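Long-range contacts in inactive Zymogen C11 Protease (Parabacteroides distasonis, PDB 6MZO), which is the inactive zymogen of a clostripain-like C11 protease, a clan CD peptidase that probably cleaves peptide bonds once it is activated: residues M265-P270 against A311-P316; K215-Y220 against Y304-P309. All blocks are in the same frame, centred on the assembly; numbering follows the deposited sequence.

Contact 1: M265-P270 against A311-P316; sequences MEYLTP and AVYAYP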
loop_
_atom_site.group_PDB
_atom_site.type_symbol
_atom_site.label_atom_id
_atom_site.label_comp_id
_atom_site.label_asym_id
_atom_site.label_seq_id
_atom_site.Cartn_x
_atom_site.Cartn_y
_atom_site.Cartn_z
ATOM N N MET A 265 -2.175 -4.008 14.851
ATOM C CA MET A 265 -1.799 -3.157 13.695
ATOM C C MET A 265 -3.023 -2.423 13.195
ATOM O O MET A 265 -2.921 -1.238 12.869
ATOM C CB MET A 265 -1.158 -4.011 12.564
ATOM C CG MET A 265 0.280 -4.393 12.963
ATOM S SD MET A 265 1.460 -2.993 12.707
ATOM C CE MET A 265 2.359 -2.944 14.265
ATOM N N GLU A 266 -4.160 -3.108 13.132
ATOM C CA GLU A 266 -5.398 -2.497 12.666
ATOM C C GLU A 266 -6.302 -2.127 13.837
ATOM O O GLU A 266 -6.445 -2.895 14.789
ATOM C CB GLU A 266 -6.134 -3.439 11.711
ATOM C CG GLU A 266 -7.485 -2.921 11.245
ATOM C CD GLU A 266 -8.643 -3.692 11.849
ATOM O OE1 GLU A 266 -8.587 -4.940 11.860
ATOM O OE2 GLU A 266 -9.610 -3.050 12.312
ATOM N N TYR A 267 -6.910 -0.948 13.762
ATOM C CA TYR A 267 -7.798 -0.478 14.818
ATOM C C TYR A 267 -8.953 0.345 14.257
ATOM O O TYR A 267 -9.015 1.559 14.453
ATOM C CB TYR A 267 -7.019 0.343 15.848
ATOM C CG TYR A 267 -7.720 0.479 17.181
ATOM C CD1 TYR A 267 -7.763 -0.583 18.076
ATOM C CD2 TYR A 267 -8.339 1.668 17.544
ATOM C CE1 TYR A 267 -8.403 -0.463 19.295
ATOM C CE2 TYR A 267 -8.982 1.796 18.762
ATOM C CZ TYR A 267 -9.010 0.727 19.632
ATOM O OH TYR A 267 -9.648 0.850 20.845
ATOM N N LEU A 268 -9.865 -0.322 13.558
ATOM C CA LEU A 268 -11.021 0.345 12.971
ATOM C C LEU A 268 -12.223 0.257 13.905
ATOM O O LEU A 268 -13.153 1.059 13.814
ATOM C CB LEU A 268 -11.363 -0.268 11.612
ATOM C CG LEU A 268 -10.276 -0.185 10.539
ATOM C CD1 LEU A 268 -10.435 -1.307 9.524
ATOM C CD2 LEU A 268 -10.302 1.171 9.852
ATOM N N THR A 269 -12.194 -0.723 14.801
ATOM C CA THR A 269 -13.273 -0.927 15.760
ATOM C C THR A 269 -12.651 -1.244 17.120
ATOM O O THR A 269 -11.472 -1.649 17.212
ATOM C CB THR A 269 -14.205 -2.089 15.326
ATOM O OG1 THR A 269 -13.472 -3.323 15.301
ATOM C CG2 THR A 269 -14.779 -1.843 13.954
ATOM N N PRO A 270 -13.407 -1.022 18.175
ATOM C CA PRO A 270 -12.841 -1.214 19.504
ATOM C C PRO A 270 -12.839 -2.650 20.017
ATOM O O PRO A 270 -12.097 -2.897 20.937
ATOM C CB PRO A 270 -13.746 -0.345 20.372
ATOM C CG PRO A 270 -15.074 -0.361 19.662
ATOM C CD PRO A 270 -14.668 -0.255 18.216
ATOM N N ALA A 311 1.261 4.632 16.756
ATOM C CA ALA A 311 0.551 4.599 15.478
ATOM C C ALA A 311 -0.741 5.371 15.677
ATOM O O ALA A 311 -1.369 5.313 16.766
ATOM C CB ALA A 311 0.271 3.149 15.024
ATOM N N VAL A 312 -1.158 6.078 14.622
ATOM C CA VAL A 312 -2.372 6.868 14.685
ATOM C C VAL A 312 -3.559 6.212 13.946
ATOM O O VAL A 312 -3.399 5.552 12.914
ATOM C CB VAL A 312 -2.142 8.281 14.127
ATOM C CG1 VAL A 312 -1.848 8.238 12.635
ATOM C CG2 VAL A 312 -3.328 9.158 14.517
ATOM N N TYR A 313 -4.755 6.347 14.522
ATOM C CA TYR A 313 -5.966 5.728 13.962
ATOM C C TYR A 313 -7.108 6.726 13.897
ATOM O O TYR A 313 -7.240 7.610 14.765
ATOM C CB TYR A 313 -6.419 4.498 14.786
ATOM C CG TYR A 313 -5.331 3.454 14.796
ATOM C CD1 TYR A 313 -5.244 2.527 13.764
ATOM C CD2 TYR A 313 -4.352 3.448 15.809
ATOM C CE1 TYR A 313 -4.241 1.574 13.727
ATOM C CE2 TYR A 313 -3.305 2.512 15.768
ATOM C CZ TYR A 313 -3.252 1.596 14.721
ATOM O OH TYR A 313 -2.219 0.659 14.705
ATOM N N ALA A 314 -7.984 6.546 12.911
ATOM C CA ALA A 314 -9.147 7.441 12.784
ATOM C C ALA A 314 -10.191 7.200 13.872
ATOM O O ALA A 314 -10.859 8.133 14.345
ATOM C CB ALA A 314 -9.780 7.284 11.431
ATOM N N TYR A 315 -10.354 5.948 14.260
ATOM C CA TYR A 315 -11.334 5.631 15.282
ATOM C C TYR A 315 -10.831 6.063 16.646
ATOM O O TYR A 315 -9.729 5.710 17.009
ATOM C CB TYR A 315 -11.637 4.125 15.309
ATOM C CG TYR A 315 -12.584 3.797 16.450
ATOM C CD1 TYR A 315 -13.941 3.932 16.288
ATOM C CD2 TYR A 315 -12.096 3.388 17.692
ATOM C CE1 TYR A 315 -14.812 3.668 17.333
ATOM C CE2 TYR A 315 -12.961 3.123 18.750
ATOM C CZ TYR A 315 -14.314 3.264 18.556
ATOM O OH TYR A 315 -15.184 3.012 19.602
ATOM N N PRO A 316 -11.665 6.746 17.450
ATOM C CA PRO A 316 -13.038 7.178 17.170
ATOM C C PRO A 316 -13.091 8.600 16.684
ATOM O O PRO A 316 -12.368 9.443 17.212
ATOM C CB PRO A 316 -13.750 7.019 18.536
ATOM C CG PRO A 316 -12.698 7.268 19.561
ATOM C CD PRO A 316 -11.334 6.866 18.882
HETATM O O HOH W 1 -9.334 3.554 12.690
#

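Contact 2: K215-Y220 against Y304-P309; sequences KFYTYY and YKATTP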
loop_
_atom_site.group_PDB
_atom_site.type_symbol
_atom_site.label_atom_id
_atom_site.label_comp_id
_atom_site.label_asym_id
_atom_site.label_seq_id
_atom_site.Cartn_x
_atom_site.Cartn_y
_atom_site.Cartn_z
ATOM N N LYS A 215 11.929 9.149 3.586
ATOM C CA LYS A 215 11.304 10.448 3.609
ATOM C C LYS A 215 9.967 10.460 4.299
ATOM O O LYS A 215 9.639 11.425 4.972
ATOM C CB LYS A 215 11.140 10.953 2.173
ATOM C CG LYS A 215 12.328 11.844 1.730
ATOM C CD LYS A 215 13.679 11.114 1.505
ATOM C CE LYS A 215 14.796 12.058 0.831
ATOM N NZ LYS A 215 14.195 12.620 -0.399
ATOM N N PHE A 216 9.197 9.388 4.108
ATOM C CA PHE A 216 7.946 9.238 4.839
ATOM C C PHE A 216 8.186 9.253 6.376
ATOM O O PHE A 216 7.485 9.978 7.112
ATOM C CB PHE A 216 7.257 7.917 4.429
ATOM C CG PHE A 216 5.946 7.672 5.146
ATOM C CD1 PHE A 216 5.894 7.194 6.484
ATOM C CD2 PHE A 216 4.786 7.941 4.480
ATOM C CE1 PHE A 216 4.659 6.953 7.113
ATOM C CE2 PHE A 216 3.528 7.672 5.056
ATOM C CZ PHE A 216 3.464 7.196 6.396
ATOM N N TYR A 217 9.174 8.462 6.804
ATOM C CA TYR A 217 9.572 8.469 8.240
ATOM C C TYR A 217 10.064 9.826 8.702
ATOM O O TYR A 217 9.577 10.338 9.734
ATOM C CB TYR A 217 10.626 7.381 8.521
ATOM C CG TYR A 217 11.071 7.487 9.988
ATOM C CD1 TYR A 217 10.153 7.184 10.980
ATOM C CD2 TYR A 217 12.313 8.005 10.346
ATOM C CE1 TYR A 217 10.496 7.306 12.356
ATOM C CE2 TYR A 217 12.661 8.150 11.712
ATOM C CZ TYR A 217 11.739 7.814 12.686
ATOM O OH TYR A 217 12.112 7.948 14.002
ATOM N N THR A 218 10.974 10.462 7.923
ATOM C CA THR A 218 11.459 11.787 8.328
ATOM C C THR A 218 10.277 12.773 8.469
ATOM O O THR A 218 10.214 13.556 9.434
ATOM C CB THR A 218 12.475 12.280 7.294
ATOM O OG1 THR A 218 13.598 11.383 7.376
ATOM C CG2 THR A 218 12.927 13.696 7.615
ATOM N N TYR A 219 9.353 12.752 7.517
ATOM C CA TYR A 219 8.231 13.661 7.596
ATOM C C TYR A 219 7.386 13.451 8.854
ATOM O O TYR A 219 6.998 14.441 9.503
ATOM C CB TYR A 219 7.340 13.530 6.373
ATOM C CG TYR A 219 6.211 14.516 6.326
ATOM C CD1 TYR A 219 6.457 15.860 6.018
ATOM C CD2 TYR A 219 4.897 14.111 6.537
ATOM C CE1 TYR A 219 5.401 16.771 5.923
ATOM C CE2 TYR A 219 3.855 15.006 6.453
ATOM C CZ TYR A 219 4.109 16.333 6.136
ATOM O OH TYR A 219 3.046 17.210 6.086
ATOM N N TYR A 220 7.144 12.184 9.209
ATOM C CA TYR A 220 6.206 11.881 10.292
ATOM C C TYR A 220 6.909 11.660 11.635
ATOM O O TYR A 220 6.268 11.288 12.650
ATOM C CB TYR A 220 5.371 10.647 9.885
ATOM C CG TYR A 220 4.232 11.014 8.963
ATOM C CD1 TYR A 220 3.200 11.823 9.402
ATOM C CD2 TYR A 220 4.166 10.530 7.674
ATOM C CE1 TYR A 220 2.173 12.195 8.584
ATOM C CE2 TYR A 220 3.116 10.886 6.829
ATOM C CZ TYR A 220 2.116 11.721 7.290
ATOM O OH TYR A 220 1.060 12.063 6.461
ATOM N N TYR A 304 13.334 -2.321 4.186
ATOM C CA TYR A 304 13.377 -1.111 4.996
ATOM C C TYR A 304 12.109 -1.069 5.785
ATOM O O TYR A 304 11.036 -1.387 5.240
ATOM C CB TYR A 304 13.513 0.135 4.107
ATOM C CG TYR A 304 13.494 1.409 4.946
ATOM C CD1 TYR A 304 14.653 1.921 5.515
ATOM C CD2 TYR A 304 12.270 2.024 5.240
ATOM C CE1 TYR A 304 14.604 3.057 6.281
ATOM C CE2 TYR A 304 12.182 3.191 6.027
ATOM C CZ TYR A 304 13.353 3.663 6.572
ATOM O OH TYR A 304 13.393 4.827 7.331
ATOM N N LYS A 305 12.199 -0.685 7.068
ATOM C CA LYS A 305 11.003 -0.428 7.871
ATOM C C LYS A 305 11.308 0.650 8.893
ATOM O O LYS A 305 12.465 0.827 9.345
ATOM C CB LYS A 305 10.501 -1.672 8.545
ATOM C CG LYS A 305 11.451 -2.163 9.688
ATOM C CD LYS A 305 10.786 -3.326 10.460
ATOM C CE LYS A 305 11.701 -3.716 11.628
ATOM N NZ LYS A 305 12.916 -4.272 11.062
ATOM N N ALA A 306 10.304 1.431 9.234
ATOM C CA ALA A 306 10.491 2.424 10.262
ATOM C C ALA A 306 9.174 2.701 10.936
ATOM O O ALA A 306 8.107 2.654 10.323
ATOM C CB ALA A 306 11.086 3.712 9.698
ATOM N N THR A 307 9.257 3.021 12.239
ATOM C CA THR A 307 8.069 3.418 12.959
ATOM C C THR A 307 8.372 4.477 14.037
ATOM O O THR A 307 9.470 4.501 14.650
ATOM C CB THR A 307 7.404 2.204 13.667
ATOM O OG1 THR A 307 6.222 2.633 14.336
ATOM C CG2 THR A 307 8.401 1.567 14.734
ATOM N N THR A 308 7.371 5.306 14.295
ATOM C CA THR A 308 7.371 6.209 15.448
ATOM C C THR A 308 6.981 5.407 16.712
ATOM O O THR A 308 6.598 4.247 16.598
ATOM C CB THR A 308 6.366 7.376 15.204
ATOM O OG1 THR A 308 5.112 6.838 14.804
ATOM C CG2 THR A 308 6.864 8.319 14.070
ATOM N N PRO A 309 7.044 6.042 17.898
ATOM C CA PRO A 309 6.641 5.326 19.117
ATOM C C PRO A 309 5.167 4.900 19.127
ATOM O O PRO A 309 4.872 3.802 19.612
ATOM C CB PRO A 309 6.937 6.343 20.216
ATOM C CG PRO A 309 7.969 7.203 19.665
ATOM C CD PRO A 309 7.575 7.373 18.221
#

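Contact 1: M265-P270 against A311-P316
Tyr313 reaches from the end of strand 310-313 to the irregular segment 265-270 and is held there at two places. Its hydroxyl donates to the backbone O of Met265, OH to O 2.7 Å, arriving 50° out of the carbonyl plane, while that oxygen sits at the edge of the ring. Farther back, CB of Tyr267 lies over one ring face, 3.7 Å from the Tyr313 centroid, a CH-pi contact. The backbone of Tyr267 sets that CB in place, and chi1 of -161°, with CG anti to the backbone N, directs the ring so that its edge faces Tyr313; this edge-to-face pair has planes at 63°. The Tyr267 ring also meets Tyr315 obliquely, with CE2 of Tyr267 3.7 Å from CD2 of Tyr315. Tyr315 itself is sandwiched between two prolines: Pro316, which follows it through a cis peptide, sets its CB 3.6 Å above the plane and over the ring centre, and Pro270 crosses the opposite face, its CD 3.6 Å from CZ of Tyr315. Between the backbones, a water donates to O of Tyr267 (2.7 Å) and accepts from N of Tyr315 (3.0 Å). Glu266 OE2 takes the N-H of Leu268, while OE1 is bonded to N of Ala274. The three tyrosines form an aromatic cluster joining the loop to the end of strand 310-313. Its chemistry is mostly aromatic and apolar, and the carbonyls of Met265 and Tyr267 are each given a donor, by a hydroxyl and a water, without any charged pair across the contact.

Contact 2: K215-Y220 against Y304-P309
The ring of Tyr217 leans obliquely on the strand, with CG 3.8 Å from the methyl CB of Ala306 and CE1 3.8 Å from the backbone O of Thr307. The other flat groups of the helix lie against one another: Tyr220 CD2 stands 3.6 Å above the centre of the Phe216 ring, Tyr219 CD2 lies over the centre of a Tyr220 face, and Tyr220 CD2 in turn meets the edge of Tyr219. Outside the segments, Phe216 also meets the ring of Phe193, and the hydroxyl of Tyr220 is bonded to O of Gly192. With CG anti to its N (chi1 176°), Tyr217 runs its ring past Ala306 toward Thr308, while its CB is 3.9 Å from OH of Tyr304. Were Tyr217 an alanine, the methyl of Ala306 and CG2 of Thr308 would probably lose their aromatic neighbour, opening a gap between helix and strand. That same methyl, CG2 of Thr308, approaches O of Tyr220 to 3.3 Å at the last turn of the helix. The hydroxyl of Thr308 is turned to other partners, O of Lys310 and N of Gly225, and Thr307 OG1 donates to O of Thr308 (2.8 Å), in the carbonyl plane and on a lone pair, tying the turn where the strand ends. Helix and strand segments run nearly parallel, 9° between their directions and 8.7 Å between axes. Helix 209-220 thus lies over strand 302-307, the outermost strand on its side of the mixed nine-stranded sheet and antiparallel to 226-231, a helix-on-sheet layer consistent with the caspase-like alpha/beta fold of clan CD.

How the contacts relate
Strand 302-307 of contact 2 is followed after Thr308 and Pro309 by strand 310-313 of contact 1, so one run of chain serves both, although their centres are about 18 Å apart. Neither is deep core: contact 1 is partly buried, contact 2 lies nearer the surface. Contact 2 fixes a helix on the edge of the main sheet and relies on van der Waals touches, some of them carbon against backbone carbonyl. Contact 1 lies beyond that sheet, where strand 310-313 pairs with 321-324, and holds an irregular loop; it has a hydroxyl bond and a water bridge beside its tyrosine cluster, and buries more surface, 359 against 210 Å².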